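Long-range contacts in jacalin-type lectin domain-containing protein (Musa acuminata, PDB 7KMU), which probably binds mannose-containing glycans as a mannose-specific jacalin-related lectin, a sugar-binding protein, and has mitogenic and antiviral activity: residues M74-Y83 with Y107-V116; W18-I26 with G119-R127. All coordinates share one frame; numbering follows the deposited sequence. Where two conformers were deposited one is given.

Contact 1: residues M74-Y83 with Y107-V116; sequences MSMEGHVVDY and YEGTPFSIPV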
loop_
_atom_site.group_PDB
_atom_site.type_symbol
_atom_site.label_atom_id
_atom_site.label_comp_id
_atom_site.label_asym_id
_atom_site.label_seq_id
_atom_site.Cartn_x
_atom_site.Cartn_y
_atom_site.Cartn_z
ATOM N N MET B 74 1.858 9.078 -8.338
ATOM C CA MET B 74 0.706 8.907 -7.466
ATOM C C MET B 74 0.274 7.438 -7.296
ATOM O O MET B 74 -0.643 7.168 -6.526
ATOM C CB MET B 74 -0.476 9.831 -7.828
ATOM C CG MET B 74 -1.059 9.678 -9.199
ATOM S SD MET B 74 -2.183 11.096 -9.554
ATOM C CE MET B 74 -3.533 10.788 -8.350
ATOM N N SER B 75 0.958 6.488 -7.948
ATOM C CA SER B 75 0.627 5.076 -7.785
ATOM C C SER B 75 1.766 4.197 -8.233
ATOM O O SER B 75 2.547 4.561 -9.116
ATOM C CB SER B 75 -0.646 4.709 -8.553
ATOM O OG SER B 75 -0.905 3.314 -8.513
ATOM N N MET B 76 1.850 3.014 -7.612
ATOM C CA MET B 76 2.752 1.944 -8.001
ATOM C C MET B 76 1.957 0.650 -7.930
ATOM O O MET B 76 1.181 0.441 -6.995
ATOM C CB MET B 76 3.993 1.873 -7.108
ATOM C CG MET B 76 4.892 0.673 -7.441
ATOM S SD MET B 76 6.441 0.598 -6.520
ATOM C CE MET B 76 5.850 0.024 -4.889
ATOM N N GLU B 77 2.124 -0.214 -8.931
ATOM C CA GLU B 77 1.468 -1.506 -8.926
ATOM C C GLU B 77 2.299 -2.525 -9.623
ATOM O O GLU B 77 3.117 -2.187 -10.478
ATOM C CB GLU B 77 0.047 -1.453 -9.488
ATOM C CG GLU B 77 -0.050 -1.078 -10.944
ATOM C CD GLU B 77 -1.450 -0.626 -11.306
ATOM O OE1 GLU B 77 -1.613 0.563 -11.652
ATOM O OE2 GLU B 77 -2.385 -1.453 -11.217
ATOM N N GLY B 78 2.107 -3.770 -9.257
ATOM C CA GLY B 78 2.882 -4.829 -9.875
ATOM C C GLY B 78 2.516 -6.202 -9.388
ATOM O O GLY B 78 1.459 -6.389 -8.776
ATOM N N HIS B 79 3.413 -7.173 -9.660
ATOM C CA HIS B 79 3.226 -8.563 -9.268
ATOM C C HIS B 79 4.444 -9.121 -8.579
ATOM O O HIS B 79 5.570 -8.895 -9.042
ATOM C CB HIS B 79 2.929 -9.441 -10.498
ATOM C CG HIS B 79 1.516 -9.349 -10.964
ATOM N ND1 HIS B 79 0.606 -10.362 -10.699
ATOM C CD2 HIS B 79 0.892 -8.358 -11.641
ATOM C CE1 HIS B 79 -0.537 -9.963 -11.244
ATOM N NE2 HIS B 79 -0.417 -8.761 -11.812
ATOM N N VAL B 80 4.221 -9.881 -7.494
ATOM C CA VAL B 80 5.257 -10.671 -6.810
ATOM C C VAL B 80 5.124 -12.042 -7.469
ATOM O O VAL B 80 4.019 -12.596 -7.515
ATOM C CB VAL B 80 5.086 -10.744 -5.288
ATOM C CG1 VAL B 80 6.147 -11.663 -4.679
ATOM C CG2 VAL B 80 5.159 -9.349 -4.673
ATOM N N VAL B 81 6.222 -12.579 -8.008
ATOM C CA VAL B 81 6.166 -13.806 -8.794
ATOM C C VAL B 81 7.202 -14.828 -8.427
ATOM O O VAL B 81 8.215 -14.507 -7.790
ATOM C CB VAL B 81 6.313 -13.479 -10.318
ATOM C CG1 VAL B 81 5.390 -12.341 -10.739
ATOM C CG2 VAL B 81 7.768 -13.163 -10.708
ATOM N N ASP B 82 6.962 -16.067 -8.894
ATOM C CA ASP B 82 7.923 -17.153 -8.749
ATOM C C ASP B 82 8.690 -17.195 -10.072
ATOM O O ASP B 82 8.076 -17.328 -11.136
ATOM C CB ASP B 82 7.221 -18.494 -8.482
ATOM C CG ASP B 82 8.202 -19.620 -8.228
ATOM O OD1 ASP B 82 8.725 -20.186 -9.212
ATOM O OD2 ASP B 82 8.461 -19.925 -7.045
ATOM N N TYR B 83 10.020 -17.009 -10.024
ATOM C CA TYR B 83 10.859 -17.015 -11.216
ATOM C C TYR B 83 11.972 -18.015 -10.961
ATOM O O TYR B 83 12.908 -17.717 -10.218
ATOM C CB TYR B 83 11.435 -15.617 -11.481
ATOM C CG TYR B 83 12.167 -15.491 -12.796
ATOM C CD1 TYR B 83 11.502 -15.671 -14.007
ATOM C CD2 TYR B 83 13.512 -15.125 -12.835
ATOM C CE1 TYR B 83 12.158 -15.509 -15.223
ATOM C CE2 TYR B 83 14.182 -14.970 -14.048
ATOM C CZ TYR B 83 13.499 -15.165 -15.241
ATOM O OH TYR B 83 14.144 -15.010 -16.445
ATOM N N TYR B 107 5.853 -11.702 -16.188
ATOM C CA TYR B 107 5.344 -12.664 -15.216
ATOM C C TYR B 107 4.307 -12.088 -14.269
ATOM O O TYR B 107 4.433 -10.946 -13.825
ATOM C CB TYR B 107 6.505 -13.241 -14.384
ATOM C CG TYR B 107 7.182 -14.463 -14.972
ATOM C CD1 TYR B 107 7.733 -14.433 -16.251
ATOM C CD2 TYR B 107 7.376 -15.607 -14.206
ATOM C CE1 TYR B 107 8.406 -15.535 -16.777
ATOM C CE2 TYR B 107 8.040 -16.719 -14.722
ATOM C CZ TYR B 107 8.552 -16.678 -16.009
ATOM O OH TYR B 107 9.208 -17.770 -16.522
ATOM N N GLU B 108 3.298 -12.905 -13.919
ATOM C CA GLU B 108 2.283 -12.524 -12.945
ATOM C C GLU B 108 2.292 -13.508 -11.768
ATOM O O GLU B 108 2.896 -14.590 -11.850
ATOM C CB GLU B 108 0.886 -12.386 -13.585
ATOM C CG GLU B 108 0.790 -11.178 -14.507
ATOM C CD GLU B 108 -0.592 -10.740 -14.961
ATOM O OE1 GLU B 108 -1.589 -11.401 -14.592
ATOM O OE2 GLU B 108 -0.676 -9.718 -15.678
ATOM N N GLY B 109 1.680 -13.104 -10.670
ATOM C CA GLY B 109 1.626 -13.914 -9.461
ATOM C C GLY B 109 0.673 -13.306 -8.466
ATOM O O GLY B 109 -0.547 -13.356 -8.672
ATOM N N THR B 110 1.220 -12.686 -7.406
ATOM C CA THR B 110 0.399 -12.042 -6.387
ATOM C C THR B 110 0.444 -10.536 -6.631
ATOM O O THR B 110 1.511 -9.943 -6.496
ATOM C CB THR B 110 0.868 -12.404 -4.968
ATOM O OG1 THR B 110 0.890 -13.831 -4.846
ATOM C CG2 THR B 110 -0.044 -11.836 -3.890
ATOM N N PRO B 111 -0.665 -9.899 -7.045
ATOM C CA PRO B 111 -0.610 -8.458 -7.296
ATOM C C PRO B 111 -0.503 -7.623 -6.037
ATOM O O PRO B 111 -0.919 -8.038 -4.956
ATOM C CB PRO B 111 -1.927 -8.169 -8.015
ATOM C CG PRO B 111 -2.858 -9.204 -7.493
ATOM C CD PRO B 111 -2.014 -10.447 -7.310
ATOM N N PHE B 112 0.079 -6.435 -6.196
ATOM C CA PHE B 112 0.153 -5.412 -5.161
ATOM C C PHE B 112 -0.154 -4.077 -5.829
ATOM O O PHE B 112 0.114 -3.889 -7.032
ATOM C CB PHE B 112 1.502 -5.369 -4.431
ATOM C CG PHE B 112 2.726 -5.089 -5.275
ATOM C CD1 PHE B 112 3.409 -6.124 -5.897
ATOM C CD2 PHE B 112 3.216 -3.789 -5.416
ATOM C CE1 PHE B 112 4.545 -5.867 -6.674
ATOM C CE2 PHE B 112 4.343 -3.529 -6.204
ATOM C CZ PHE B 112 5.003 -4.574 -6.825
ATOM N N SER B 113 -0.726 -3.145 -5.061
ATOM C CA SER B 113 -1.079 -1.840 -5.587
ATOM C C SER B 113 -1.087 -0.815 -4.484
ATOM O O SER B 113 -1.600 -1.082 -3.380
ATOM C CB SER B 113 -2.432 -1.878 -6.288
ATOM O OG SER B 113 -3.465 -2.294 -5.403
ATOM N N ILE B 114 -0.501 0.362 -4.775
ATOM C CA ILE B 114 -0.411 1.482 -3.840
ATOM C C ILE B 114 -1.025 2.711 -4.486
ATOM O O ILE B 114 -0.299 3.538 -5.035
ATOM C CB ILE B 114 1.044 1.749 -3.354
ATOM C CG1 ILE B 114 1.688 0.488 -2.805
ATOM C CG2 ILE B 114 1.101 2.888 -2.305
ATOM C CD1 ILE B 114 2.231 -0.554 -3.904
ATOM N N PRO B 115 -2.359 2.838 -4.453
ATOM C CA PRO B 115 -2.988 4.041 -5.024
ATOM C C PRO B 115 -2.916 5.189 -4.017
ATOM O O PRO B 115 -3.504 5.098 -2.939
ATOM C CB PRO B 115 -4.429 3.601 -5.299
ATOM C CG PRO B 115 -4.651 2.365 -4.495
ATOM C CD PRO B 115 -3.356 1.910 -3.884
ATOM N N VAL B 116 -2.168 6.244 -4.321
ATOM C CA VAL B 116 -2.052 7.354 -3.379
ATOM C C VAL B 116 -3.188 8.342 -3.664
ATOM O O VAL B 116 -3.139 9.080 -4.658
ATOM C CB VAL B 116 -0.648 8.027 -3.378
ATOM C CG1 VAL B 116 -0.547 9.064 -2.268
ATOM C CG2 VAL B 116 0.468 6.987 -3.226
HETATM O O HOH W 1 4.292 -16.399 -10.112
#

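Contact 2: residues W18-I26 with G119-R127; sequences WDMGPAYRI and GKIAGFFGR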
loop_
_atom_site.group_PDB
_atom_site.type_symbol
_atom_site.label_atom_id
_atom_site.label_comp_id
_atom_site.label_asym_id
_atom_site.label_seq_id
_atom_site.Cartn_x
_atom_site.Cartn_y
_atom_site.Cartn_z
ATOM N N TRP B 18 18.434 -2.294 -0.105
ATOM C CA TRP B 18 18.789 -1.003 -0.673
ATOM C C TRP B 18 17.753 0.025 -0.249
ATOM O O TRP B 18 16.605 -0.312 0.055
ATOM C CB TRP B 18 18.953 -1.039 -2.190
ATOM C CG TRP B 18 17.755 -1.500 -2.961
ATOM C CD1 TRP B 18 17.473 -2.778 -3.332
ATOM C CD2 TRP B 18 16.722 -0.678 -3.530
ATOM N NE1 TRP B 18 16.332 -2.809 -4.098
ATOM C CE2 TRP B 18 15.854 -1.534 -4.242
ATOM C CE3 TRP B 18 16.459 0.699 -3.526
ATOM C CZ2 TRP B 18 14.719 -1.063 -4.914
ATOM C CZ3 TRP B 18 15.353 1.174 -4.220
ATOM C CH2 TRP B 18 14.511 0.299 -4.927
ATOM N N ASP B 19 18.171 1.279 -0.202
ATOM C CA ASP B 19 17.322 2.359 0.269
ATOM C C ASP B 19 17.831 3.684 -0.271
ATOM O O ASP B 19 18.930 4.137 0.075
ATOM C CB ASP B 19 17.285 2.357 1.810
ATOM C CG ASP B 19 16.266 3.270 2.453
ATOM O OD1 ASP B 19 15.670 4.094 1.740
ATOM O OD2 ASP B 19 16.081 3.173 3.678
ATOM N N MET B 20 17.041 4.291 -1.152
ATOM C CA MET B 20 17.341 5.564 -1.801
ATOM C C MET B 20 17.110 6.738 -0.839
ATOM O O MET B 20 17.697 7.815 -1.014
ATOM C CB MET B 20 16.336 5.677 -2.971
ATOM C CG MET B 20 16.586 6.743 -3.940
ATOM S SD MET B 20 15.010 7.044 -4.795
ATOM C CE MET B 20 14.761 8.719 -4.288
ATOM N N GLY B 21 16.215 6.535 0.129
ATOM C CA GLY B 21 15.742 7.587 1.010
ATOM C C GLY B 21 14.689 8.438 0.303
ATOM O O GLY B 21 14.428 8.263 -0.893
ATOM N N PRO B 22 14.054 9.388 1.014
ATOM C CA PRO B 22 13.073 10.260 0.360
ATOM C C PRO B 22 13.793 11.374 -0.405
ATOM O O PRO B 22 14.864 11.814 0.012
ATOM C CB PRO B 22 12.278 10.827 1.539
ATOM C CG PRO B 22 13.240 10.840 2.672
ATOM C CD PRO B 22 14.237 9.729 2.439
ATOM N N ALA B 23 13.210 11.846 -1.488
ATOM C CA ALA B 23 13.864 12.903 -2.239
ATOM C C ALA B 23 12.993 14.121 -2.294
ATOM O O ALA B 23 11.763 14.016 -2.224
ATOM C CB ALA B 23 14.145 12.422 -3.641
ATOM N N TYR B 24 13.622 15.298 -2.489
ATOM C CA TYR B 24 12.868 16.527 -2.683
ATOM C C TYR B 24 12.136 16.441 -4.032
ATOM O O TYR B 24 10.969 16.835 -4.140
ATOM C CB TYR B 24 13.820 17.735 -2.667
ATOM C CG TYR B 24 13.081 19.053 -2.703
ATOM C CD1 TYR B 24 12.495 19.576 -1.555
ATOM C CD2 TYR B 24 12.952 19.770 -3.890
ATOM C CE1 TYR B 24 11.789 20.777 -1.586
ATOM C CE2 TYR B 24 12.246 20.973 -3.934
ATOM C CZ TYR B 24 11.674 21.476 -2.775
ATOM O OH TYR B 24 10.993 22.671 -2.791
ATOM N N ARG B 25 12.836 15.896 -5.054
ATOM C CA ARG B 25 12.291 15.732 -6.396
ATOM C C ARG B 25 12.865 14.479 -7.058
ATOM O O ARG B 25 14.074 14.240 -6.995
ATOM C CB ARG B 25 12.639 16.971 -7.234
ATOM C CG ARG B 25 11.829 17.148 -8.522
ATOM C CD ARG B 25 12.206 18.441 -9.228
ATOM N NE ARG B 25 13.578 18.386 -9.733
ATOM C CZ ARG B 25 14.626 18.976 -9.168
ATOM N NH1 ARG B 25 15.835 18.822 -9.683
ATOM N NH2 ARG B 25 14.472 19.720 -8.077
ATOM N N ILE B 26 12.007 13.696 -7.702
ATOM C CA ILE B 26 12.425 12.540 -8.476
ATOM C C ILE B 26 12.515 13.101 -9.910
ATOM O O ILE B 26 11.508 13.565 -10.468
ATOM C CB ILE B 26 11.449 11.347 -8.372
ATOM C CG1 ILE B 26 11.421 10.804 -6.925
ATOM C CG2 ILE B 26 11.873 10.249 -9.356
ATOM C CD1 ILE B 26 10.399 9.719 -6.660
ATOM N N GLY B 119 -1.382 12.762 -1.513
ATOM C CA GLY B 119 0.056 12.721 -1.318
ATOM C C GLY B 119 0.778 12.229 -2.556
ATOM O O GLY B 119 0.187 12.152 -3.642
ATOM N N LYS B 120 2.067 11.876 -2.394
ATOM C CA LYS B 120 2.907 11.402 -3.490
ATOM C C LYS B 120 3.944 10.377 -3.062
ATOM O O LYS B 120 4.314 10.307 -1.886
ATOM C CB LYS B 120 3.609 12.590 -4.186
ATOM C CG LYS B 120 4.594 13.354 -3.297
ATOM C CD LYS B 120 5.317 14.474 -4.066
ATOM C CE LYS B 120 6.150 15.294 -3.106
ATOM N NZ LYS B 120 6.799 16.454 -3.773
ATOM N N ILE B 121 4.428 9.605 -4.031
ATOM C CA ILE B 121 5.540 8.696 -3.829
ATOM C C ILE B 121 6.799 9.547 -4.028
ATOM O O ILE B 121 6.964 10.196 -5.077
ATOM C CB ILE B 121 5.441 7.494 -4.792
ATOM C CG1 ILE B 121 4.394 6.509 -4.252
ATOM C CG2 ILE B 121 6.822 6.797 -4.998
ATOM C CD1 ILE B 121 3.883 5.448 -5.229
ATOM N N ALA B 122 7.697 9.527 -3.034
ATOM C CA ALA B 122 8.872 10.388 -3.037
ATOM C C ALA B 122 10.206 9.673 -2.982
ATOM O O ALA B 122 11.243 10.315 -2.809
ATOM C CB ALA B 122 8.771 11.358 -1.869
ATOM N N GLY B 123 10.198 8.364 -3.145
ATOM C CA GLY B 123 11.431 7.597 -3.073
ATOM C C GLY B 123 11.140 6.121 -2.993
ATOM O O GLY B 123 9.978 5.712 -2.897
ATOM N N PHE B 124 12.200 5.322 -3.019
ATOM C CA PHE B 124 12.078 3.867 -3.065
ATOM C C PHE B 124 13.071 3.184 -2.147
ATOM O O PHE B 124 14.128 3.740 -1.820
ATOM C CB PHE B 124 12.380 3.379 -4.510
ATOM C CG PHE B 124 11.394 3.860 -5.547
ATOM C CD1 PHE B 124 11.589 5.069 -6.204
ATOM C CD2 PHE B 124 10.248 3.127 -5.831
ATOM C CE1 PHE B 124 10.645 5.545 -7.127
ATOM C CE2 PHE B 124 9.319 3.588 -6.777
ATOM C CZ PHE B 124 9.526 4.794 -7.415
ATOM N N PHE B 125 12.748 1.956 -1.771
ATOM C CA PHE B 125 13.646 1.078 -1.040
ATOM C C PHE B 125 13.272 -0.351 -1.425
ATOM O O PHE B 125 12.240 -0.554 -2.068
ATOM C CB PHE B 125 13.566 1.305 0.490
ATOM C CG PHE B 125 12.232 0.973 1.116
ATOM C CD1 PHE B 125 11.161 1.854 1.019
ATOM C CD2 PHE B 125 12.058 -0.203 1.835
ATOM C CE1 PHE B 125 9.926 1.553 1.610
ATOM C CE2 PHE B 125 10.825 -0.503 2.425
ATOM C CZ PHE B 125 9.765 0.381 2.304
ATOM N N GLY B 126 14.090 -1.325 -1.056
ATOM C CA GLY B 126 13.749 -2.709 -1.383
ATOM C C GLY B 126 14.903 -3.654 -1.196
ATOM O O GLY B 126 15.779 -3.402 -0.362
ATOM N N ARG B 127 14.886 -4.747 -1.964
ATOM C CA ARG B 127 15.940 -5.762 -1.965
ATOM C C ARG B 127 16.306 -6.035 -3.420
ATOM O O ARG B 127 15.434 -5.954 -4.290
ATOM C CB ARG B 127 15.459 -7.048 -1.282
ATOM C CG ARG B 127 15.064 -6.859 0.192
ATOM C CD ARG B 127 14.772 -8.182 0.869
ATOM N NE ARG B 127 15.992 -8.955 1.113
ATOM C CZ ARG B 127 16.664 -8.960 2.263
ATOM N NH1 ARG B 127 16.244 -8.231 3.291
ATOM N NH2 ARG B 127 17.751 -9.707 2.399
HETATM O O HOH W 2 9.081 17.642 -2.070
#

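Contact 1: residues M74-Y83 with Y107-V116
An antiparallel ladder joins strand 73-83 to strand 110-116, the outermost within this chain, in one four-stranded sheet of the lectin domain. Backbone pairs Gly-78/Phe-112 and Val-80/Thr-110 are each doubly hydrogen-bonded; Val-80 N reaches Thr-110 O at 2.9 Å. Gly-78 lies under the Phe-112 ring: its CA stands 4.0 Å from the ring centroid, over the face. Phe-112 CG sits between its own backbone N and carbonyl carbon (chi1 60°), which folds the ring back across the neighbouring strand, with Val-80 CG2 and Met-76 CE beside it. On the sheet face bearing Glu-77, His-79 and Pro-111, the imidazole is sandwiched. Glu-108 CG lies 3.7 Å from the His-79 ring centroid on one face, its carboxylate turned 12° from the ring plane, while Pro-111 CB covers the opposite face toward the rim. His-79 ND1 accepts from Gly-109 N at 2.9 Å, the donor tilted out of the ring plane, which, with the two covered faces, limits how the imidazole can turn; Glu-108 OE2 bridges to Lys-91. Ser-113 OG bonds to Trp-10 NE1 of the second subunit, which also takes backbone bonds from Pro-115. The loop before strand 110-116 brings Tyr-107 to Tyr-83, whose edge meets its face, centroids 5.2 Å apart and planes at 83°. This is antiparallel strand pairing within the beta-prism fold of jacalin-type lectins, finished by a T-shaped aromatic pair.

Contact 2: residues W18-I26 with G119-R127
Asp-19 OD1 is gripped by two donors, Gly-21 N, which meets it from above the carboxylate plane in an Asx turn, and Tyr-138 OH; across the contact it lies 3.7 Å from Phe-125 CB. Asp-19 OD2 is held by Lys-6. Next along the chain, Met-20 N bonds to Phe-124 O at 3.0 Å, while Trp-18 and Gly-126 form a doubly hydrogen-bonded antiparallel pair. The indole of Trp-18 lies flat on the opposing backbone: with chi1 at 58° it turns in over the partner strand, where Phe-125 C and Gly-126 N lie over one face. Gly-126 CA is 3.9 Å from the centroid of the five-membered ring, a CH-pi contact, and Trp-18 NE1 makes a weak bond to Arg-127 O at the indole edge. Trp-18 CZ3 and Phe-124 CB touch at 3.7 Å, with the two side chains running side by side. The sulfur of Met-20 comes to the edge of the Phe-124 ring, and Met-20 CE reaches Gly-123 CA. Farther on, Ala-23 N donates to Ala-122 O at 2.8 Å. Ala-122 O also has Ala-23 CB nearby, and the methyl end of Ile-26, CD1, rests 3.7 Å from Ala-122 C. A water joins Tyr-24 O to Lys-120 NZ. Within this chain strand 16-19 is the outermost strand, next to strand 118-128, whose other neighbour is strand 132-140, while Met-20 and Ala-23 lean on strand 37-46 and Ile-26 and Phe-124 on Ile-73.

Contacts 1 and 2 belong to different sheets of one jacalin-like domain, their centres about 17 Å apart on opposite sides of the chain's centre. Strand 110-116 leads directly into strand 118-128, so the chain passes from one sheet to the other between them. They meet in the interior: Ile-121 CD1 lies 3.9 Å from Ser-75 C, Ile-121 CG1 is 4.1 Å from Val-116 CG2, and Phe-124 CE2 is 4.2 Å from Met-76 SD. Both also touch the second subunit, contact 1 through the bond from Ser-113 OG to Trp-10 NE1 of that subunit and through Pro-111 on its Pro-111, contact 2 through Phe-125 on its Ala-117.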